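Local coordinates for starch synthase I (Hordeum vulgare, PDB 4HLN), which belongs to the plant starch synthases, glycosyltransferases built from two Rossmann-like domains in the GT-B arrangement, at residues 406-411 with 507-512; 454-459 with 521-526; 473-478 with 501-506. All blocks are in the same frame, centred on the assembly; numbering follows the deposited sequence.

Contacts 2 and 3 lie within the domain of the six-stranded parallel sheet; contact 1 docks the loop 406-411 onto helix 505-514 of that domain. Contacts 1 and 3 are neighbours, with centres about 13 Å apart, and share this helix: contact 3 leads into its first turn, contact 1 uses its next ones, and Ser508 CB meets Leu475 CD2 at 3.6 Å. Contact 2, centred about 16 Å from contact 3, touches it lightly where Ile458 CG2 lies 4.3 Å from Met474 SD; from contact 1 it is about 24 Å away, centre to centre. None of the segments includes a glycan-pocket residue, but Leu457 and Pro521 of contact 2 pack on Met579, in the helix that carries pocket residues Thr585 and Thr589.

Contact 1 (406-411 with 507-512); sequences DKCLPH and VSHRIT
His509, on the helix 505-514, turns its ring to the loop 406-411 and donates from ND1 to Asp406 OD2, 2.7 Å away and almost straight. The carboxylate oxygen sits in the plane of the ring and is met on its syn side, while the two planes stand 86° to each other. With CG anti to the backbone N (chi1 -165°), the Asp406 carboxylate is carried to the ring. Its OD2 also bonds Tyr537 OH, and its OD1 takes the backbone N of Cys408 at 2.8 Å, so that both carboxylate oxygens are engaged and the group has little freedom to rotate. Over one face of the imidazole stands Cys408 SG, 4.5 Å from the ring centroid, and Cys408 CB touches His509 CB at 3.9 Å. Trp401 also stacks on this ring. Leu409 CD2 lies against His509 O at 3.7 Å.

One residue on, Arg510 bends at chi3 (-123°) and brings its NE within 3.0 Å of Cys408 O. The oxygen lies at the guanidinium edge, in its plane, and the NE-H points nearly straight at it. NH1 forms a salt bridge with Glu431, so the same guanidinium also reaches helix 419-432. The aliphatic part of Arg510 is used too: its CG lies 4.1 Å from Leu409 CD2 and 4.2 Å from Pro410 CD.

Asp406 to Leu409 form a type I beta turn that contains an Asx turn at Asp406, docked on a helix of the C-terminal Rossmann-like domain through a His-carboxylate pair and an arginine-to-carbonyl bond.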
loop_
_atom_site.group_PDB
_atom_site.type_symbol
_atom_site.label_atom_id
_atom_site.label_comp_id
_atom_site.label_asym_id
_atom_site.label_seq_id
_atom_site.Cartn_x
_atom_site.Cartn_y
_atom_site.Cartn_z
ATOM N N ASP A 406 24.603 -7.864 0.432
ATOM C CA ASP A 406 23.770 -8.666 -0.447
ATOM C C ASP A 406 24.524 -9.850 -1.049
ATOM O O ASP A 406 25.433 -9.677 -1.862
ATOM C CB ASP A 406 23.183 -7.797 -1.550
ATOM C CG ASP A 406 22.050 -8.479 -2.274
ATOM O OD1 ASP A 406 22.024 -9.730 -2.292
ATOM O OD2 ASP A 406 21.185 -7.762 -2.820
ATOM N N LYS A 407 24.135 -11.054 -0.646
ATOM C CA LYS A 407 24.798 -12.260 -1.116
ATOM C C LYS A 407 24.615 -12.485 -2.611
ATOM O O LYS A 407 25.410 -13.185 -3.234
ATOM C CB LYS A 407 24.305 -13.476 -0.337
ATOM C CG LYS A 407 24.956 -13.617 1.028
ATOM C CD LYS A 407 24.282 -14.696 1.860
ATOM C CE LYS A 407 25.182 -15.146 3.005
ATOM N NZ LYS A 407 26.381 -15.887 2.507
ATOM N N CYS A 408 23.578 -11.884 -3.184
ATOM C CA CYS A 408 23.250 -12.106 -4.586
ATOM C C CYS A 408 24.133 -11.284 -5.555
ATOM O O CYS A 408 24.161 -11.541 -6.772
ATOM C CB CYS A 408 21.762 -11.819 -4.831
ATOM S SG CYS A 408 20.578 -12.918 -3.980
ATOM N N LEU A 409 24.856 -10.306 -5.012
ATOM C CA LEU A 409 25.695 -9.415 -5.813
ATOM C C LEU A 409 27.151 -9.850 -5.948
ATOM O O LEU A 409 27.762 -10.281 -4.993
ATOM C CB LEU A 409 25.721 -8.037 -5.187
ATOM C CG LEU A 409 24.418 -7.319 -4.959
ATOM C CD1 LEU A 409 24.774 -5.864 -4.704
ATOM C CD2 LEU A 409 23.529 -7.480 -6.177
ATOM N N PRO A 410 27.732 -9.671 -7.137
ATOM C CA PRO A 410 29.141 -10.004 -7.360
ATOM C C PRO A 410 30.085 -9.093 -6.568
ATOM O O PRO A 410 31.200 -9.512 -6.233
ATOM C CB PRO A 410 29.311 -9.740 -8.852
ATOM C CG PRO A 410 28.317 -8.652 -9.137
ATOM C CD PRO A 410 27.118 -9.077 -8.334
ATOM N N HIS A 411 29.658 -7.862 -6.296
ATOM C CA HIS A 411 30.475 -6.924 -5.522
ATOM C C HIS A 411 29.638 -6.112 -4.556
ATOM O O HIS A 411 28.453 -5.883 -4.786
ATOM C CB HIS A 411 31.238 -5.980 -6.434
ATOM C CG HIS A 411 32.168 -6.682 -7.364
ATOM N ND1 HIS A 411 33.363 -7.227 -6.947
ATOM C CD2 HIS A 411 32.073 -6.944 -8.688
ATOM C CE1 HIS A 411 33.967 -7.788 -7.975
ATOM N NE2 HIS A 411 33.208 -7.628 -9.045
ATOM N N VAL A 507 18.377 -12.469 -9.850
ATOM C CA VAL A 507 18.585 -11.580 -10.984
ATOM C C VAL A 507 17.989 -10.195 -10.742
ATOM O O VAL A 507 18.525 -9.181 -11.202
ATOM C CB VAL A 507 18.046 -12.173 -12.295
ATOM C CG1 VAL A 507 18.091 -11.129 -13.404
ATOM C CG2 VAL A 507 18.867 -13.406 -12.698
ATOM N N SER A 508 16.887 -10.143 -10.005
ATOM C CA SER A 508 16.282 -8.861 -9.702
ATOM C C SER A 508 17.182 -8.042 -8.766
ATOM O O SER A 508 17.253 -6.812 -8.881
ATOM C CB SER A 508 14.875 -9.036 -9.132
ATOM O OG SER A 508 14.913 -9.742 -7.911
ATOM N N HIS A 509 17.886 -8.719 -7.862
ATOM C CA HIS A 509 18.825 -8.029 -6.972
ATOM C C HIS A 509 19.961 -7.424 -7.802
ATOM O O HIS A 509 20.346 -6.271 -7.601
ATOM C CB HIS A 509 19.394 -8.976 -5.898
ATOM C CG HIS A 509 18.486 -9.189 -4.719
ATOM N ND1 HIS A 509 18.791 -8.736 -3.454
ATOM C CD2 HIS A 509 17.288 -9.814 -4.613
ATOM C CE1 HIS A 509 17.814 -9.056 -2.623
ATOM N NE2 HIS A 509 16.892 -9.715 -3.299
ATOM N N ARG A 510 20.492 -8.206 -8.740
ATOM C CA ARG A 510 21.591 -7.744 -9.588
ATOM C C ARG A 510 21.185 -6.627 -10.537
ATOM O O ARG A 510 21.989 -5.739 -10.839
ATOM C CB ARG A 510 22.161 -8.894 -10.395
ATOM C CG ARG A 510 23.216 -9.678 -9.670
ATOM C CD ARG A 510 23.575 -10.918 -10.460
ATOM N NE ARG A 510 23.356 -12.089 -9.628
ATOM C CZ ARG A 510 22.777 -13.209 -10.037
ATOM N NH1 ARG A 510 22.362 -13.324 -11.293
ATOM N NH2 ARG A 510 22.630 -14.218 -9.184
ATOM N N ILE A 511 19.945 -6.673 -11.017
ATOM C CA ILE A 511 19.448 -5.586 -11.844
ATOM C C ILE A 511 19.358 -4.327 -11.005
ATOM O O ILE A 511 19.810 -3.262 -11.417
ATOM C CB ILE A 511 18.084 -5.902 -12.464
ATOM C CG1 ILE A 511 18.274 -6.792 -13.686
ATOM C CG2 ILE A 511 17.379 -4.625 -12.880
ATOM C CD1 ILE A 511 17.033 -7.512 -14.088
ATOM N N THR A 512 18.798 -4.462 -9.811
ATOM C CA THR A 512 18.623 -3.312 -8.936
ATOM C C THR A 512 19.964 -2.656 -8.668
ATOM O O THR A 512 20.091 -1.431 -8.738
ATOM C CB THR A 512 17.968 -3.718 -7.617
ATOM O OG1 THR A 512 16.720 -4.346 -7.906
ATOM C CG2 THR A 512 17.723 -2.504 -6.732
#

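Contact 2 (454-459 with 521-526); sequences GIDLIK and PSRFEP
A buried contact, mixed polar and apolar, joins the start of helix 455-466 to the loop that leaves strand 517-520 in the C-terminal domain. Its polar part is a salt bridge between Asp456 and Arg523. NH2 of Arg523 donates to Asp456 OD1 at 3.0 Å, on the syn lone pair and moderately bent (146° at the hydrogen), with OD2 of Asp456 3.2 Å from the same nitrogen. The carboxylate lies at the guanidinium edge, near its plane (23° between the two planes), and is met through NH2 alone, although the two side chains cross at about a right angle. Arg523 spans the gap by staying extended from CG to NE. Tyr451 holds the rest of the group, taking NE on its backbone O and receiving a cation-pi contact. Leu457 CD2 lies against NH2 of Arg523 at 3.8 Å.

Closer to the strand end, the chains approach at Gly454, the N-cap residue, whose CA makes a CA-H...O contact of 3.1 Å with Pro521 O. Its positive phi of 92° suits a glycine. The Pro521 ring faces the helix, where Ile458 CD1 meets its CG at 3.9 Å; Phe445 touches both side chains.

Beyond Arg523 the loop runs on to Cys527, disulfide-bonded to Cys147. Such a meeting of a helix N-terminus with a loop following a parallel strand is typical of the C-terminal ends of the parallel strands in a Rossmann-like domain.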
loop_
_atom_site.group_PDB
_atom_site.type_symbol
_atom_site.label_atom_id
_atom_site.label_comp_id
_atom_site.label_asym_id
_atom_site.label_seq_id
_atom_site.Cartn_x
_atom_site.Cartn_y
_atom_site.Cartn_z
ATOM N N GLY A 454 2.127 -0.649 -15.591
ATOM C CA GLY A 454 2.482 0.389 -16.544
ATOM C C GLY A 454 3.100 -0.196 -17.796
ATOM O O GLY A 454 3.680 0.513 -18.618
ATOM N N ILE A 455 2.965 -1.510 -17.922
ATOM C CA ILE A 455 3.466 -2.274 -19.056
ATOM C C ILE A 455 3.280 -1.611 -20.426
ATOM O O ILE A 455 4.239 -1.484 -21.185
ATOM C CB ILE A 455 2.828 -3.678 -19.057
ATOM C CG1 ILE A 455 3.544 -4.556 -18.041
ATOM C CG2 ILE A 455 2.914 -4.307 -20.396
ATOM C CD1 ILE A 455 4.980 -4.143 -17.826
ATOM N N ASP A 456 2.056 -1.188 -20.736
ATOM C CA ASP A 456 1.736 -0.639 -22.059
ATOM C C ASP A 456 2.429 0.686 -22.375
ATOM O O ASP A 456 2.715 0.963 -23.535
ATOM C CB ASP A 456 0.224 -0.494 -22.250
ATOM C CG ASP A 456 -0.422 0.389 -21.188
ATOM O OD1 ASP A 456 -0.190 0.146 -19.978
ATOM O OD2 ASP A 456 -1.159 1.332 -21.564
ATOM N N LEU A 457 2.681 1.506 -21.359
ATOM C CA LEU A 457 3.451 2.736 -21.544
ATOM C C LEU A 457 4.833 2.428 -22.097
ATOM O O LEU A 457 5.292 3.046 -23.054
ATOM C CB LEU A 457 3.632 3.466 -20.218
ATOM C CG LEU A 457 2.604 4.517 -19.798
ATOM C CD1 LEU A 457 2.581 5.676 -20.785
ATOM C CD2 LEU A 457 1.216 3.902 -19.621
ATOM N N ILE A 458 5.507 1.479 -21.464
ATOM C CA ILE A 458 6.843 1.092 -21.878
ATOM C C ILE A 458 6.827 0.587 -23.314
ATOM O O ILE A 458 7.684 0.951 -24.112
ATOM C CB ILE A 458 7.413 0.035 -20.929
ATOM C CG1 ILE A 458 7.821 0.697 -19.602
ATOM C CG2 ILE A 458 8.574 -0.708 -21.584
ATOM C CD1 ILE A 458 8.272 -0.289 -18.518
ATOM N N LYS A 459 5.829 -0.229 -23.641
ATOM C CA LYS A 459 5.627 -0.726 -25.001
ATOM C C LYS A 459 5.593 0.412 -26.037
ATOM O O LYS A 459 6.073 0.260 -27.161
ATOM C CB LYS A 459 4.332 -1.542 -25.055
ATOM C CG LYS A 459 4.110 -2.349 -26.325
ATOM C CD LYS A 459 2.948 -3.324 -26.129
ATOM C CE LYS A 459 2.866 -4.357 -27.249
ATOM N NZ LYS A 459 2.039 -5.547 -26.859
ATOM N N PRO A 521 6.527 2.814 -13.854
ATOM C CA PRO A 521 5.345 3.491 -14.410
ATOM C C PRO A 521 4.010 2.915 -13.895
ATOM O O PRO A 521 3.069 2.748 -14.665
ATOM C CB PRO A 521 5.492 3.248 -15.915
ATOM C CG PRO A 521 6.213 1.937 -16.004
ATOM C CD PRO A 521 7.136 1.865 -14.803
ATOM N N SER A 522 3.940 2.621 -12.600
ATOM C CA SER A 522 2.739 2.059 -11.989
ATOM C C SER A 522 1.608 3.067 -11.967
ATOM O O SER A 522 1.841 4.256 -11.748
ATOM C CB SER A 522 3.031 1.613 -10.560
ATOM O OG SER A 522 3.854 0.463 -10.526
ATOM N N ARG A 523 0.386 2.575 -12.172
ATOM C CA ARG A 523 -0.810 3.411 -12.300
ATOM C C ARG A 523 -1.385 3.906 -10.985
ATOM O O ARG A 523 -1.940 4.996 -10.916
ATOM C CB ARG A 523 -1.914 2.635 -13.000
ATOM C CG ARG A 523 -1.487 2.028 -14.273
ATOM C CD ARG A 523 -2.664 1.481 -15.028
ATOM N NE ARG A 523 -2.268 1.312 -16.416
ATOM C CZ ARG A 523 -2.382 2.270 -17.322
ATOM N NH1 ARG A 523 -2.909 3.443 -16.972
ATOM N NH2 ARG A 523 -1.985 2.049 -18.566
ATOM N N PHE A 524 -1.281 3.086 -9.952
ATOM C CA PHE A 524 -1.939 3.379 -8.695
ATOM C C PHE A 524 -1.432 2.388 -7.653
ATOM O O PHE A 524 -2.125 1.444 -7.288
ATOM C CB PHE A 524 -3.451 3.251 -8.885
ATOM C CG PHE A 524 -4.252 4.180 -8.019
ATOM C CD1 PHE A 524 -5.311 3.698 -7.254
ATOM C CD2 PHE A 524 -3.940 5.530 -7.960
ATOM C CE1 PHE A 524 -6.040 4.544 -6.456
ATOM C CE2 PHE A 524 -4.667 6.379 -7.164
ATOM C CZ PHE A 524 -5.719 5.890 -6.410
ATOM N N GLU A 525 -0.207 2.595 -7.191
ATOM C CA GLU A 525 0.474 1.580 -6.393
ATOM C C GLU A 525 0.431 1.856 -4.895
ATOM O O GLU A 525 1.059 2.797 -4.413
ATOM C CB GLU A 525 1.925 1.401 -6.857
ATOM C CG GLU A 525 2.626 0.229 -6.194
ATOM C CD GLU A 525 2.039 -1.123 -6.589
ATOM O OE1 GLU A 525 1.514 -1.840 -5.698
ATOM O OE2 GLU A 525 2.120 -1.469 -7.791
ATOM N N PRO A 526 -0.303 1.016 -4.152
ATOM C CA PRO A 526 -0.399 1.137 -2.699
ATOM C C PRO A 526 0.831 0.506 -2.047
ATOM O O PRO A 526 1.161 0.810 -0.904
ATOM C CB PRO A 526 -1.650 0.322 -2.377
ATOM C CG PRO A 526 -1.636 -0.759 -3.384
ATOM C CD PRO A 526 -1.017 -0.174 -4.644
#

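Contact 3 (473-478 with 501-506); sequences VMLGSG and VGFSVP
A beta-alpha-beta unit at the outer side of the six-stranded parallel sheet finishes here, its strands 471-476 and 497-501 ending side by side: Leu475, Gly476 and Ser477 meet Val501 to Ser504, where the outermost strand 497-501 gives way to helix 505-514. Gly476 and Val501 form a parallel beta bridge. Gly502 N donates to Gly476 O at 3.3 Å; the bond is straight at the hydrogen, but the N-H comes from above the carbonyl plane and not along a lone pair. Val501 CA approaches the same oxygen at 3.6 Å in a CA-H...O contact, so two donors of adjacent residues share it.

Just past the bridge, Ser477 CB packs on Gly502 CA at 3.6 Å. With its OG anti to the backbone N (chi1 -178°), Ser477 directs its hydroxyl to Glu483, which also receives Gly478 N; the loop after the strand is thereby tied to helix 480-492. Gly502, at a phi of 137°, takes a backbone shape readily adopted by glycine.

Leu475 lies to the other side of the strand from Met474. Its CD1 stands 3.5 Å from Gly502 O, while CD2 reaches Phe503 CE1 at 4.0 Å and passes Ser504 O at 4.1 Å. The leucine and phenylalanine side chains cross at about a right angle, and both rest on Ser508 and on Ile446 of strand 442-446. Ser504, the N-cap residue, caps the first turn of the helix, its OG accepting from Val507 N.

Strand 471-476, helix 480-492 and strand 497-501 thus make up a beta-alpha-beta crossover, the repeating unit of the Rossmann-like domains of GT-B glycosyltransferases.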
loop_
_atom_site.group_PDB
_atom_site.type_symbol
_atom_site.label_atom_id
_atom_site.label_comp_id
_atom_site.label_asym_id
_atom_site.label_seq_id
_atom_site.Cartn_x
_atom_site.Cartn_y
_atom_site.Cartn_z
ATOM N N VAL A 473 16.998 -2.907 -19.621
ATOM C CA VAL A 473 16.667 -4.286 -19.333
ATOM C C VAL A 473 15.403 -4.328 -18.503
ATOM O O VAL A 473 15.253 -3.593 -17.524
ATOM C CB VAL A 473 17.796 -5.007 -18.578
ATOM C CG1 VAL A 473 18.255 -4.183 -17.366
ATOM C CG2 VAL A 473 17.334 -6.395 -18.149
ATOM N N MET A 474 14.472 -5.175 -18.901
ATOM C CA MET A 474 13.332 -5.390 -18.047
ATOM C C MET A 474 13.233 -6.872 -17.744
ATOM O O MET A 474 13.509 -7.712 -18.592
ATOM C CB MET A 474 12.050 -4.807 -18.652
ATOM C CG MET A 474 11.585 -5.470 -19.922
ATOM S SD MET A 474 10.276 -4.523 -20.731
ATOM C CE MET A 474 8.954 -4.606 -19.527
ATOM N N LEU A 475 12.892 -7.172 -16.501
ATOM C CA LEU A 475 12.713 -8.533 -16.052
ATOM C C LEU A 475 11.297 -8.643 -15.537
ATOM O O LEU A 475 10.852 -7.819 -14.731
ATOM C CB LEU A 475 13.697 -8.847 -14.916
ATOM C CG LEU A 475 13.235 -9.885 -13.887
ATOM C CD1 LEU A 475 13.427 -11.277 -14.422
ATOM C CD2 LEU A 475 13.967 -9.737 -12.572
ATOM N N GLY A 476 10.587 -9.660 -15.998
ATOM C CA GLY A 476 9.264 -9.922 -15.475
ATOM C C GLY A 476 8.552 -10.985 -16.273
ATOM O O GLY A 476 9.059 -11.447 -17.302
ATOM N N SER A 477 7.365 -11.358 -15.808
ATOM C CA SER A 477 6.613 -12.429 -16.432
ATOM C C SER A 477 5.138 -12.374 -16.069
ATOM O O SER A 477 4.763 -11.899 -14.993
ATOM C CB SER A 477 7.189 -13.774 -15.993
ATOM O OG SER A 477 6.509 -14.848 -16.612
ATOM N N GLY A 478 4.307 -12.876 -16.973
ATOM C CA GLY A 478 2.905 -13.083 -16.675
ATOM C C GLY A 478 1.989 -12.638 -17.791
ATOM O O GLY A 478 0.857 -12.234 -17.532
ATOM N N VAL A 501 12.667 -12.936 -19.445
ATOM C CA VAL A 501 11.339 -13.469 -19.203
ATOM C C VAL A 501 11.324 -14.599 -18.189
ATOM O O VAL A 501 11.921 -15.659 -18.390
ATOM C CB VAL A 501 10.688 -13.960 -20.484
ATOM C CG1 VAL A 501 9.342 -14.575 -20.162
ATOM C CG2 VAL A 501 10.532 -12.805 -21.464
ATOM N N GLY A 502 10.608 -14.354 -17.104
ATOM C CA GLY A 502 10.496 -15.288 -16.006
ATOM C C GLY A 502 10.629 -14.475 -14.740
ATOM O O GLY A 502 10.578 -13.242 -14.775
ATOM N N PHE A 503 10.781 -15.149 -13.613
ATOM C CA PHE A 503 11.291 -14.435 -12.470
ATOM C C PHE A 503 12.525 -15.075 -11.864
ATOM O O PHE A 503 12.889 -16.201 -12.192
ATOM C CB PHE A 503 10.232 -14.131 -11.418
ATOM C CG PHE A 503 10.472 -12.815 -10.724
ATOM C CD1 PHE A 503 10.258 -11.611 -11.403
ATOM C CD2 PHE A 503 10.959 -12.770 -9.421
ATOM C CE1 PHE A 503 10.495 -10.389 -10.787
ATOM C CE2 PHE A 503 11.199 -11.550 -8.799
ATOM C CZ PHE A 503 10.966 -10.358 -9.482
ATOM N N SER A 504 13.174 -14.312 -10.997
ATOM C CA SER A 504 14.398 -14.709 -10.341
ATOM C C SER A 504 14.689 -13.634 -9.329
ATOM O O SER A 504 14.893 -12.473 -9.687
ATOM C CB SER A 504 15.556 -14.755 -11.338
ATOM O OG SER A 504 16.794 -14.932 -10.659
ATOM N N VAL A 505 14.700 -13.991 -8.058
ATOM C CA VAL A 505 15.004 -12.973 -7.073
ATOM C C VAL A 505 16.488 -12.608 -7.167
ATOM O O VAL A 505 16.852 -11.444 -7.042
ATOM C CB VAL A 505 14.501 -13.363 -5.645
ATOM C CG1 VAL A 505 13.751 -14.700 -5.704
ATOM C CG2 VAL A 505 15.638 -13.370 -4.598
ATOM N N PRO A 506 17.349 -13.594 -7.434
ATOM C CA PRO A 506 18.769 -13.241 -7.568
ATOM C C PRO A 506 19.039 -12.265 -8.715
ATOM O O PRO A 506 19.839 -11.332 -8.557
ATOM C CB PRO A 506 19.431 -14.591 -7.838
ATOM C CG PRO A 506 18.541 -15.569 -7.104
ATOM C CD PRO A 506 17.147 -15.052 -7.346
#